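Local coordinates for WGR domain-containing protein (Bacteroides fragilis, PDB 2RA8) that is of unknown function but joins a WGR domain to a leucine-rich-repeat domain, a combination consistent with a role in binding other macromolecules, at residues 142-147 and 166-171; 158-163 and 182-187; 176-181 and 199-204; 205-210 and 239-244. All coordinates share one frame; numbering follows the deposited sequence.

Contact 1: residues 142-147 and 166-171; sequences EGLFWG and PVLDAM
L144 and W146 project from strand 143-146 onto V167, L168 and selenomethionine M171, the strand-to-helix packing of one beta-alpha-beta unit (143-146, 165-169, 176-180) in the leucine-rich-repeat domain. L144 comes first along the strand. With CG anti to the backbone N (chi1 170°), it sends its CD2 methyl into the meeting point of three helix-side residues. CD2 lies 4.3 Å from V167 CG1 and 4.3 Å from L168 CD2, while CE of M171 is 4.2 Å from the same L144 methyl. The L144 and M171 side chains cross at about a right angle, and a bend about the CG-SE bond of M171 brings both SE and CE up to the leucine. F145, next in sequence, belongs to the other face of the sheet, where its ring takes part in a cation-pi contact with K178. W146 returns to the helix side. Its side chain also touches I127 and I131 of helix 125-132, so the tryptophan is shared between this unit and the preceding helix, and its NE1 gives a weak hydrogen bond to Q161 OE1. No hydrogen bond links the two segments; the contact is buried and wholly apolar, every approach being at or slightly beyond van der Waals distance. V167 spans both strand residues with one branch: the CG1 that faces L144 also approaches the six-membered ring of W146 obliquely, 4.1 Å from CZ3.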
loop_
_atom_site.group_PDB
_atom_site.type_symbol
_atom_site.label_atom_id
_atom_site.label_comp_id
_atom_site.label_asym_id
_atom_site.label_seq_id
_atom_site.Cartn_x
_atom_site.Cartn_y
_atom_site.Cartn_z
ATOM N N GLU A 142 1.889 6.942 26.265
ATOM C CA GLU A 142 1.720 5.515 26.488
ATOM C C GLU A 142 2.135 4.708 25.286
ATOM O O GLU A 142 2.290 3.492 25.369
ATOM C CB GLU A 142 0.256 5.214 26.825
ATOM C CG GLU A 142 -0.277 6.101 27.951
ATOM C CD GLU A 142 -1.671 5.736 28.386
ATOM O OE1 GLU A 142 -2.421 5.176 27.556
ATOM O OE2 GLU A 142 -2.019 6.024 29.550
ATOM N N GLY A 143 2.309 5.379 24.154
ATOM C CA GLY A 143 2.718 4.682 22.953
ATOM C C GLY A 143 3.696 5.509 22.149
ATOM O O GLY A 143 3.526 6.714 22.015
ATOM N N LEU A 144 4.725 4.858 21.615
ATOM C CA LEU A 144 5.741 5.526 20.816
ATOM C C LEU A 144 6.110 4.710 19.597
ATOM O O LEU A 144 6.492 3.545 19.710
ATOM C CB LEU A 144 7.010 5.762 21.650
ATOM C CG LEU A 144 8.258 6.238 20.882
ATOM C CD1 LEU A 144 7.976 7.593 20.230
ATOM C CD2 LEU A 144 9.449 6.332 21.828
ATOM N N PHE A 145 5.988 5.321 18.422
ATOM C CA PHE A 145 6.351 4.668 17.165
ATOM C C PHE A 145 7.457 5.537 16.658
ATOM O O PHE A 145 7.213 6.605 16.108
ATOM C CB PHE A 145 5.166 4.670 16.177
ATOM C CG PHE A 145 5.459 4.024 14.837
ATOM C CD1 PHE A 145 6.673 3.393 14.573
ATOM C CD2 PHE A 145 4.501 4.063 13.832
ATOM C CE1 PHE A 145 6.919 2.813 13.318
ATOM C CE2 PHE A 145 4.740 3.484 12.576
ATOM C CZ PHE A 145 5.949 2.860 12.323
ATOM N N TRP A 146 8.686 5.079 16.868
ATOM C CA TRP A 146 9.894 5.806 16.491
ATOM C C TRP A 146 10.473 5.368 15.158
ATOM O O TRP A 146 10.883 4.217 15.007
ATOM C CB TRP A 146 10.949 5.615 17.602
ATOM C CG TRP A 146 12.176 6.462 17.445
ATOM C CD1 TRP A 146 13.221 6.247 16.588
ATOM C CD2 TRP A 146 12.467 7.677 18.141
ATOM N NE1 TRP A 146 14.146 7.255 16.711
ATOM C CE2 TRP A 146 13.712 8.144 17.656
ATOM C CE3 TRP A 146 11.800 8.413 19.126
ATOM C CZ2 TRP A 146 14.302 9.323 18.129
ATOM C CZ3 TRP A 146 12.387 9.587 19.601
ATOM C CH2 TRP A 146 13.630 10.028 19.100
ATOM N N GLY A 147 10.512 6.280 14.188
ATOM C CA GLY A 147 11.075 5.947 12.888
ATOM C C GLY A 147 10.095 5.565 11.786
ATOM O O GLY A 147 10.405 4.733 10.939
ATOM N N PRO A 166 17.743 6.753 26.703
ATOM C CA PRO A 166 17.371 7.950 27.468
ATOM C C PRO A 166 15.973 8.436 27.162
ATOM O O PRO A 166 15.310 9.031 28.017
ATOM C CB PRO A 166 18.435 8.966 27.063
ATOM C CG PRO A 166 19.629 8.103 26.795
ATOM C CD PRO A 166 19.017 6.971 25.995
ATOM N N VAL A 167 15.524 8.192 25.933
ATOM C CA VAL A 167 14.187 8.596 25.511
ATOM C C VAL A 167 13.170 7.720 26.193
ATOM O O VAL A 167 12.147 8.206 26.671
ATOM C CB VAL A 167 14.027 8.488 23.974
ATOM C CG1 VAL A 167 12.577 8.719 23.575
ATOM C CG2 VAL A 167 14.921 9.523 23.297
ATOM N N LEU A 168 13.445 6.421 26.254
ATOM C CA LEU A 168 12.536 5.504 26.915
ATOM C C LEU A 168 12.495 5.816 28.406
ATOM O O LEU A 168 11.459 5.647 29.050
ATOM C CB LEU A 168 12.977 4.048 26.688
ATOM C CG LEU A 168 13.048 3.600 25.210
ATOM C CD1 LEU A 168 13.493 2.152 25.146
ATOM C CD2 LEU A 168 11.692 3.767 24.527
ATOM N N ASP A 169 13.612 6.288 28.961
ATOM C CA ASP A 169 13.654 6.625 30.388
ATOM C C ASP A 169 12.809 7.842 30.696
ATOM O O ASP A 169 12.289 7.969 31.803
ATOM C CB ASP A 169 15.096 6.887 30.861
ATOM C CG ASP A 169 15.974 5.638 30.808
ATOM O OD1 ASP A 169 15.434 4.515 30.688
ATOM O OD2 ASP A 169 17.214 5.786 30.896
ATOM N N ALA A 170 12.676 8.743 29.723
ATOM C CA ALA A 170 11.868 9.959 29.874
ATOM C C ALA A 170 10.366 9.698 29.673
ATOM O O ALA A 170 9.538 10.588 29.869
ATOM C CB ALA A 170 12.351 11.037 28.879
HETATM N N MSE A 171 10.010 8.475 29.292
HETATM C CA MSE A 171 8.612 8.115 29.085
HETATM C C MSE A 171 8.303 6.896 29.898
HETATM O O MSE A 171 8.147 5.801 29.369
HETATM C CB MSE A 171 8.362 7.837 27.599
HETATM C CG MSE A 171 8.615 9.056 26.748
HETATM SE SE MSE A 171 8.021 8.806 24.889
HETATM C CE MSE A 171 9.339 9.875 24.006
#

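Contact 2: residues 158-163 and 182-187; sequences WIEQVD and TNNLSI
Two successive loops of the leucine-rich-repeat domain run side by side here, and Q161 of the first meets N183 and L185 in the type II beta turn T182-L185 of the second. Q161 N donates to N183 O at 3.0 Å; the carbonyl accepts almost end-on, although the N-H is bent to 142°. Two residues before Q161, I159 O receives a bond from a water (2.9 Å), which also accepts from N183 N (3.0 Å). The side chains of Q161 and L185 lie alongside each other and point the same way, with CB of Q161 3.8 Å from CB of L185. Beyond CG, the glutamine folds at chi2 (-71°) and its NE2 turns to G181 O. E160 is also doubled back, at chi2 -50°, which lays its carboxylate against the N183 side chain, OE1 being 3.8 Å from N183 CB. At the far end the backbones of D163 and S186 are bridged, and D163 OD1 sits 3.6 Å from S186 CB. That carboxylate caps S165 N at the entry to helix 165-169, while the S186 hydroxyl bonds D212. The loops are thus joined chiefly through main-chain atoms and a water, whereas the polar ends of Q161, D163 and S186 tie the pair to strand ends and helices on its flanks, which probably limits the freedom of both loops.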
loop_
_atom_site.group_PDB
_atom_site.type_symbol
_atom_site.label_atom_id
_atom_site.label_comp_id
_atom_site.label_asym_id
_atom_site.label_seq_id
_atom_site.Cartn_x
_atom_site.Cartn_y
_atom_site.Cartn_z
ATOM N N TRP A 158 18.710 2.746 5.662
ATOM C CA TRP A 158 19.353 4.054 5.718
ATOM C C TRP A 158 18.896 4.895 6.890
ATOM O O TRP A 158 19.338 6.033 7.066
ATOM C CB TRP A 158 19.115 4.825 4.410
ATOM C CG TRP A 158 19.785 4.191 3.229
ATOM C CD1 TRP A 158 19.265 3.240 2.396
ATOM C CD2 TRP A 158 21.131 4.417 2.798
ATOM N NE1 TRP A 158 20.209 2.854 1.468
ATOM C CE2 TRP A 158 21.361 3.556 1.695
ATOM C CE3 TRP A 158 22.163 5.252 3.238
ATOM C CZ2 TRP A 158 22.587 3.520 1.030
ATOM C CZ3 TRP A 158 23.379 5.214 2.576
ATOM C CH2 TRP A 158 23.581 4.350 1.482
ATOM N N ILE A 159 18.003 4.345 7.702
ATOM C CA ILE A 159 17.508 5.069 8.862
ATOM C C ILE A 159 18.609 5.105 9.893
ATOM O O ILE A 159 19.122 4.065 10.293
ATOM C CB ILE A 159 16.254 4.380 9.439
ATOM C CG1 ILE A 159 15.184 4.286 8.358
ATOM C CG2 ILE A 159 15.711 5.171 10.628
ATOM C CD1 ILE A 159 13.931 3.536 8.798
ATOM N N GLU A 160 18.990 6.306 10.315
ATOM C CA GLU A 160 20.052 6.473 11.307
ATOM C C GLU A 160 19.515 6.724 12.696
ATOM O O GLU A 160 19.082 7.833 13.022
ATOM C CB GLU A 160 20.986 7.630 10.913
ATOM C CG GLU A 160 21.724 7.413 9.601
ATOM C CD GLU A 160 22.403 6.059 9.544
ATOM O OE1 GLU A 160 23.119 5.712 10.509
ATOM O OE2 GLU A 160 22.222 5.341 8.538
ATOM N N GLN A 161 19.560 5.690 13.528
ATOM C CA GLN A 161 19.076 5.798 14.896
ATOM C C GLN A 161 20.169 6.215 15.852
ATOM O O GLN A 161 21.292 6.500 15.440
ATOM C CB GLN A 161 18.482 4.453 15.333
ATOM C CG GLN A 161 17.366 3.947 14.415
ATOM C CD GLN A 161 16.090 4.761 14.534
ATOM O OE1 GLN A 161 16.129 5.955 14.814
ATOM N NE2 GLN A 161 14.950 4.115 14.302
ATOM N N VAL A 162 19.839 6.261 17.139
ATOM C CA VAL A 162 20.794 6.631 18.177
ATOM C C VAL A 162 20.435 5.808 19.384
ATOM O O VAL A 162 19.546 4.960 19.314
ATOM C CB VAL A 162 20.676 8.123 18.560
ATOM C CG1 VAL A 162 21.068 9.010 17.380
ATOM C CG2 VAL A 162 19.257 8.429 18.998
ATOM N N ASP A 163 21.122 6.023 20.495
ATOM C CA ASP A 163 20.787 5.287 21.707
ATOM C C ASP A 163 19.470 5.864 22.185
ATOM O O ASP A 163 19.394 7.040 22.530
ATOM C CB ASP A 163 21.874 5.492 22.759
ATOM C CG ASP A 163 21.497 4.920 24.107
ATOM O OD1 ASP A 163 20.688 3.970 24.158
ATOM O OD2 ASP A 163 22.029 5.416 25.119
ATOM N N THR A 182 17.258 0.251 12.300
ATOM C CA THR A 182 18.116 -0.199 13.394
ATOM C C THR A 182 19.582 0.182 13.365
ATOM O O THR A 182 20.345 -0.224 14.248
ATOM C CB THR A 182 18.013 -1.723 13.542
ATOM O OG1 THR A 182 18.244 -2.336 12.268
ATOM C CG2 THR A 182 16.627 -2.119 14.046
ATOM N N ASN A 183 20.003 0.948 12.364
ATOM C CA ASN A 183 21.402 1.375 12.290
ATOM C C ASN A 183 21.787 2.180 13.525
ATOM O O ASN A 183 21.218 3.243 13.785
ATOM C CB ASN A 183 21.645 2.251 11.048
ATOM C CG ASN A 183 21.566 1.469 9.742
ATOM O OD1 ASN A 183 21.644 2.052 8.656
ATOM N ND2 ASN A 183 21.424 0.151 9.841
ATOM N N ASN A 184 22.762 1.678 14.281
ATOM C CA ASN A 184 23.240 2.360 15.488
ATOM C C ASN A 184 22.160 2.532 16.532
ATOM O O ASN A 184 22.181 3.495 17.302
ATOM C CB ASN A 184 23.800 3.746 15.130
ATOM C CG ASN A 184 25.040 3.671 14.256
ATOM O OD1 ASN A 184 25.207 4.466 13.327
ATOM N ND2 ASN A 184 25.923 2.721 14.557
ATOM N N LEU A 185 21.211 1.603 16.571
ATOM C CA LEU A 185 20.123 1.679 17.530
ATOM C C LEU A 185 20.452 0.963 18.813
ATOM O O LEU A 185 21.171 -0.029 18.814
ATOM C CB LEU A 185 18.842 1.058 16.937
ATOM C CG LEU A 185 17.693 0.774 17.918
ATOM C CD1 LEU A 185 17.160 2.090 18.483
ATOM C CD2 LEU A 185 16.582 0.011 17.227
ATOM N N SER A 186 19.926 1.476 19.918
ATOM C CA SER A 186 20.113 0.838 21.216
ATOM C C SER A 186 18.952 1.258 22.078
ATOM O O SER A 186 18.378 2.322 21.861
ATOM C CB SER A 186 21.428 1.271 21.868
ATOM O OG SER A 186 21.648 0.535 23.061
ATOM N N ILE A 187 18.580 0.419 23.041
ATOM C CA ILE A 187 17.475 0.729 23.942
ATOM C C ILE A 187 17.903 0.480 25.364
ATOM O O ILE A 187 17.100 0.558 26.292
ATOM C CB ILE A 187 16.222 -0.122 23.638
ATOM C CG1 ILE A 187 16.548 -1.609 23.768
ATOM C CG2 ILE A 187 15.697 0.215 22.247
ATOM C CD1 ILE A 187 15.333 -2.504 23.678
HETATM O O HOH W 1 18.262 1.276 9.886
#

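Contact 3: residues 176-181 and 199-204; sequences NLKIKG and EIISGG
L177, I179 and G181 alternate with E199 and I201 in the backbone ladder of two parallel strands, whose segments run 4.7 Å apart and only 9° off parallel. E199 N donates to L177 O, I179 N to E199 O, I201 N to I179 O and G181 N to I201 O, all at 2.8 to 3.0 Å. The four bonds are close to straight, and CA-H...O contacts such as K178 CA to E199 O lie between them. K178, K180, E199 and I201 occupy one face of the sheet, I179 and I200 the other. K178 is fully extended from chi1 (-177°) outward and runs alongside E199, pointing the same way. Its aliphatic part therefore does most of the touching: K178 CE is 3.9 Å from E199 OE1 and equally 3.9 Å from I201 CD1. The charged ends, K178 NZ and E199 OE1, stay 4.4 Å apart, beyond a salt bridge, though some electrostatic attraction is probable. On the same face I201 crosses K180 obliquely, CB of the isoleucine lying 4.1 Å from CG of the lysine. On the buried face, I179 touches Q161 and L185, and I200 touches L205 and V209. Past the strand end, S202 OG accepts from G204 N in an ST turn and also bonds T182. Parallel neighbouring strands with inward aliphatic residues packed against helices on one side of the sheet are as in the leucine-rich-repeat fold.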
loop_
_atom_site.group_PDB
_atom_site.type_symbol
_atom_site.label_atom_id
_atom_site.label_comp_id
_atom_site.label_asym_id
_atom_site.label_seq_id
_atom_site.Cartn_x
_atom_site.Cartn_y
_atom_site.Cartn_z
ATOM N N ASN A 176 3.548 0.651 24.839
ATOM C CA ASN A 176 3.595 0.163 23.455
ATOM C C ASN A 176 4.738 0.841 22.716
ATOM O O ASN A 176 4.693 2.038 22.447
ATOM C CB ASN A 176 2.256 0.462 22.771
ATOM C CG ASN A 176 2.154 -0.136 21.379
ATOM O OD1 ASN A 176 1.089 -0.114 20.765
ATOM N ND2 ASN A 176 3.258 -0.665 20.875
ATOM N N LEU A 177 5.773 0.075 22.382
ATOM C CA LEU A 177 6.955 0.615 21.710
ATOM C C LEU A 177 7.163 -0.039 20.373
ATOM O O LEU A 177 7.217 -1.267 20.264
ATOM C CB LEU A 177 8.202 0.368 22.556
ATOM C CG LEU A 177 9.350 1.371 22.654
ATOM C CD1 LEU A 177 10.569 0.589 23.069
ATOM C CD2 LEU A 177 9.614 2.107 21.361
ATOM N N LYS A 178 7.298 0.793 19.350
ATOM C CA LYS A 178 7.500 0.321 17.993
ATOM C C LYS A 178 8.591 1.178 17.409
ATOM O O LYS A 178 8.516 2.410 17.462
ATOM C CB LYS A 178 6.207 0.493 17.210
ATOM C CG LYS A 178 6.210 -0.024 15.788
ATOM C CD LYS A 178 4.790 0.080 15.250
ATOM C CE LYS A 178 4.679 -0.334 13.805
ATOM N NZ LYS A 178 3.251 -0.217 13.393
ATOM N N ILE A 179 9.617 0.523 16.868
ATOM C CA ILE A 179 10.769 1.197 16.279
ATOM C C ILE A 179 11.062 0.620 14.899
ATOM O O ILE A 179 11.076 -0.597 14.714
ATOM C CB ILE A 179 12.027 0.996 17.150
ATOM C CG1 ILE A 179 11.757 1.434 18.605
ATOM C CG2 ILE A 179 13.191 1.789 16.578
ATOM C CD1 ILE A 179 12.823 0.915 19.572
ATOM N N LYS A 180 11.310 1.496 13.932
ATOM C CA LYS A 180 11.614 1.072 12.569
ATOM C C LYS A 180 12.952 1.666 12.203
ATOM O O LYS A 180 13.131 2.872 12.312
ATOM C CB LYS A 180 10.533 1.572 11.601
ATOM C CG LYS A 180 10.782 1.225 10.137
ATOM C CD LYS A 180 9.595 1.663 9.277
ATOM C CE LYS A 180 9.878 1.421 7.799
ATOM N NZ LYS A 180 8.682 1.666 6.952
ATOM N N GLY A 181 13.889 0.821 11.759
ATOM C CA GLY A 181 15.226 1.280 11.411
ATOM C C GLY A 181 16.117 0.877 12.573
ATOM O O GLY A 181 15.770 1.137 13.726
ATOM N N GLU A 199 7.998 -3.961 19.362
ATOM C CA GLU A 199 8.164 -4.438 17.996
ATOM C C GLU A 199 9.233 -3.634 17.332
ATOM O O GLU A 199 9.207 -2.405 17.363
ATOM C CB GLU A 199 6.865 -4.301 17.190
ATOM C CG GLU A 199 7.060 -4.446 15.664
ATOM C CD GLU A 199 5.736 -4.569 14.908
ATOM O OE1 GLU A 199 4.750 -3.912 15.310
ATOM O OE2 GLU A 199 5.687 -5.310 13.907
ATOM N N ILE A 200 10.200 -4.322 16.739
ATOM C CA ILE A 200 11.282 -3.643 16.056
ATOM C C ILE A 200 11.317 -4.108 14.617
ATOM O O ILE A 200 11.421 -5.301 14.336
ATOM C CB ILE A 200 12.632 -3.913 16.754
ATOM C CG1 ILE A 200 12.565 -3.445 18.223
ATOM C CG2 ILE A 200 13.746 -3.189 16.017
ATOM C CD1 ILE A 200 13.832 -3.711 19.023
ATOM N N ILE A 201 11.194 -3.153 13.704
ATOM C CA ILE A 201 11.206 -3.415 12.267
ATOM C C ILE A 201 12.590 -3.075 11.779
ATOM O O ILE A 201 13.064 -1.945 11.958
ATOM C CB ILE A 201 10.149 -2.542 11.558
ATOM C CG1 ILE A 201 8.766 -2.859 12.138
ATOM C CG2 ILE A 201 10.141 -2.815 10.057
ATOM C CD1 ILE A 201 7.708 -1.817 11.805
ATOM N N SER A 202 13.217 -3.965 11.065
ATOM C CA SER A 202 14.632 -3.828 10.717
ATOM C C SER A 202 14.858 -4.458 9.378
ATOM O O SER A 202 14.238 -5.526 9.061
ATOM C CB SER A 202 15.454 -4.590 11.724
ATOM O OG SER A 202 16.820 -4.430 11.549
ATOM N N GLY A 203 15.856 -3.917 8.641
ATOM C CA GLY A 203 16.359 -4.611 7.404
ATOM C C GLY A 203 17.539 -5.543 7.714
ATOM O O GLY A 203 17.956 -6.337 6.914
ATOM N N GLY A 204 18.017 -5.521 8.947
ATOM C CA GLY A 204 18.949 -6.508 9.363
ATOM C C GLY A 204 19.200 -6.241 10.838
ATOM O O GLY A 204 19.895 -5.303 11.207
#

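Contact 4: residues 205-210 and 239-244; sequences LPDSVV and MNVFRP
The F242 ring is wedged among L205, V210 and V241, in the apolar layer between the start of helix 207-215 and the loop leading to strand 256-260 in the leucine-rich-repeat domain. L205 comes to the ring at its edge: CD2 lies in the ring plane, 3.7 Å from CE1 of F242. V210 reaches the same corner from another direction, its CG2 obliquely placed 3.7 Å from F242 CE1, and the two side chains cross at about a right angle. One face of the ring is closed from within its own segment by V241 CG1, 3.7 Å above the ring centre. That methyl gets there because chi1 of V241 (63°) puts CG1 between the backbone N and the carbonyl carbon, leaving CG2 to face the helix. The two valines then meet tip to tip. V210 therefore uses both branches, one for the ring and one for its fellow valine. D207, a turn earlier on the helix, brings its carboxylate across V241, with OD2 3.8 Å from V241 CG2. No hydrogen bond joins the segments; F235 and V228 also touch the F242 side chain, and the helix start is held to the same long loop by D236, which accepts from D207 N. The tightest approach is the valine pair, V210 CG1 to V241 CG2, at 3.5 Å.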
loop_
_atom_site.group_PDB
_atom_site.type_symbol
_atom_site.label_atom_id
_atom_site.label_comp_id
_atom_site.label_asym_id
_atom_site.label_seq_id
_atom_site.Cartn_x
_atom_site.Cartn_y
_atom_site.Cartn_z
ATOM N N LEU A 205 18.784 -7.147 11.673
ATOM C CA LEU A 205 18.745 -6.760 13.098
ATOM C C LEU A 205 20.097 -7.089 13.754
ATOM O O LEU A 205 20.499 -8.258 13.805
ATOM C CB LEU A 205 17.559 -7.385 13.842
ATOM C CG LEU A 205 17.371 -6.992 15.344
ATOM C CD1 LEU A 205 16.451 -5.752 15.564
ATOM C CD2 LEU A 205 16.666 -8.286 16.003
ATOM N N PRO A 206 20.797 -5.995 14.279
ATOM C CA PRO A 206 22.112 -6.213 14.894
ATOM C C PRO A 206 22.022 -6.995 16.189
ATOM O O PRO A 206 20.995 -6.973 16.865
ATOM C CB PRO A 206 22.627 -4.790 15.134
ATOM C CG PRO A 206 21.939 -3.988 14.080
ATOM C CD PRO A 206 20.540 -4.555 14.104
ATOM N N ASP A 207 23.096 -7.696 16.542
ATOM C CA ASP A 207 23.127 -8.464 17.781
ATOM C C ASP A 207 23.046 -7.540 18.979
ATOM O O ASP A 207 22.588 -7.935 20.049
ATOM C CB ASP A 207 24.414 -9.301 17.861
ATOM C CG ASP A 207 24.310 -10.618 17.099
ATOM O OD1 ASP A 207 25.356 -11.266 16.876
ATOM O OD2 ASP A 207 23.181 -11.010 16.732
ATOM N N SER A 208 23.485 -6.297 18.804
ATOM C CA SER A 208 23.449 -5.321 19.891
ATOM C C SER A 208 22.037 -5.087 20.360
ATOM O O SER A 208 21.784 -4.953 21.556
ATOM C CB SER A 208 24.075 -3.998 19.449
ATOM O OG SER A 208 23.575 -3.589 18.189
ATOM N N VAL A 209 21.098 -5.056 19.423
ATOM C CA VAL A 209 19.696 -4.852 19.766
ATOM C C VAL A 209 19.165 -6.017 20.571
ATOM O O VAL A 209 18.513 -5.827 21.603
ATOM C CB VAL A 209 18.843 -4.674 18.494
ATOM C CG1 VAL A 209 17.376 -4.559 18.863
ATOM C CG2 VAL A 209 19.311 -3.435 17.728
ATOM N N VAL A 210 19.439 -7.236 20.114
ATOM C CA VAL A 210 18.976 -8.415 20.832
ATOM C C VAL A 210 19.565 -8.453 22.232
ATOM O O VAL A 210 18.885 -8.832 23.197
ATOM C CB VAL A 210 19.360 -9.713 20.088
ATOM C CG1 VAL A 210 18.864 -10.919 20.862
ATOM C CG2 VAL A 210 18.759 -9.713 18.687
HETATM N N MSE A 239 21.540 -17.086 13.970
HETATM C CA MSE A 239 20.169 -17.175 14.440
HETATM C C MSE A 239 20.018 -17.655 15.869
HETATM O O MSE A 239 18.951 -17.490 16.469
HETATM C CB MSE A 239 19.383 -18.104 13.522
HETATM C CG MSE A 239 19.135 -17.545 12.121
HETATM SE SE MSE A 239 17.818 -16.120 12.152
HETATM C CE MSE A 239 16.198 -17.159 12.384
ATOM N N ASN A 240 21.073 -18.245 16.429
ATOM C CA ASN A 240 21.002 -18.767 17.793
ATOM C C ASN A 240 20.869 -17.694 18.838
ATOM O O ASN A 240 20.560 -17.976 20.002
ATOM C CB ASN A 240 22.227 -19.644 18.101
ATOM C CG ASN A 240 22.175 -20.989 17.388
ATOM O OD1 ASN A 240 21.160 -21.684 17.423
ATOM N ND2 ASN A 240 23.273 -21.363 16.747
ATOM N N VAL A 241 21.083 -16.453 18.422
ATOM C CA VAL A 241 20.999 -15.311 19.318
ATOM C C VAL A 241 19.594 -15.125 19.849
ATOM O O VAL A 241 19.396 -14.705 20.993
ATOM C CB VAL A 241 21.453 -14.026 18.583
ATOM C CG1 VAL A 241 20.514 -13.732 17.431
ATOM C CG2 VAL A 241 21.513 -12.860 19.547
ATOM N N PHE A 242 18.608 -15.457 19.024
ATOM C CA PHE A 242 17.209 -15.305 19.402
ATOM C C PHE A 242 16.714 -16.365 20.374
ATOM O O PHE A 242 15.800 -16.123 21.166
ATOM C CB PHE A 242 16.334 -15.325 18.145
ATOM C CG PHE A 242 16.659 -14.238 17.160
ATOM C CD1 PHE A 242 16.450 -12.900 17.482
ATOM C CD2 PHE A 242 17.164 -14.550 15.908
ATOM C CE1 PHE A 242 16.741 -11.894 16.561
ATOM C CE2 PHE A 242 17.453 -13.555 14.991
ATOM C CZ PHE A 242 17.241 -12.224 15.320
ATOM N N ARG A 243 17.342 -17.535 20.342
ATOM C CA ARG A 243 16.919 -18.642 21.180
ATOM C C ARG A 243 16.636 -18.335 22.639
ATOM O O ARG A 243 15.605 -18.744 23.162
ATOM C CB ARG A 243 17.925 -19.807 21.060
ATOM C CG ARG A 243 17.923 -20.488 19.679
ATOM C CD ARG A 243 18.821 -21.737 19.638
ATOM N NE ARG A 243 18.112 -22.894 19.084
ATOM C CZ ARG A 243 18.057 -23.205 17.792
ATOM N NH1 ARG A 243 18.678 -22.452 16.895
ATOM N NH2 ARG A 243 17.370 -24.267 17.393
ATOM N N PRO A 244 17.534 -17.616 23.329
ATOM C CA PRO A 244 17.256 -17.320 24.743
ATOM C C PRO A 244 15.975 -16.544 25.006
ATOM O O PRO A 244 15.479 -16.527 26.137
ATOM C CB PRO A 244 18.498 -16.555 25.186
ATOM C CG PRO A 244 19.580 -17.167 24.342
ATOM C CD PRO A 244 18.915 -17.244 22.980
#

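How the contacts relate
Contacts 1 to 3 lie along one parallel sheet, which sets strands 143-146, 176-180 and 197-201 side by side; contact 4 adds helix 207-215, which follows the last of these. Contact 2 interleaves with contacts 1 and 3 along the chain, about 14 Å from the former and about 10 Å from the latter, centre to centre, and it touches both. Strand 143-146 of contact 1 lies next to strand 176-180 of contact 3, joined by backbone bonds between L144 or W146 and K178. Contact 4 is reached through I200 and T182; its nearest atoms stay about 10 Å from contact 1. Packing thus continues along the sheet and its connecting loops and helices, consistent with a continuous, stacked core.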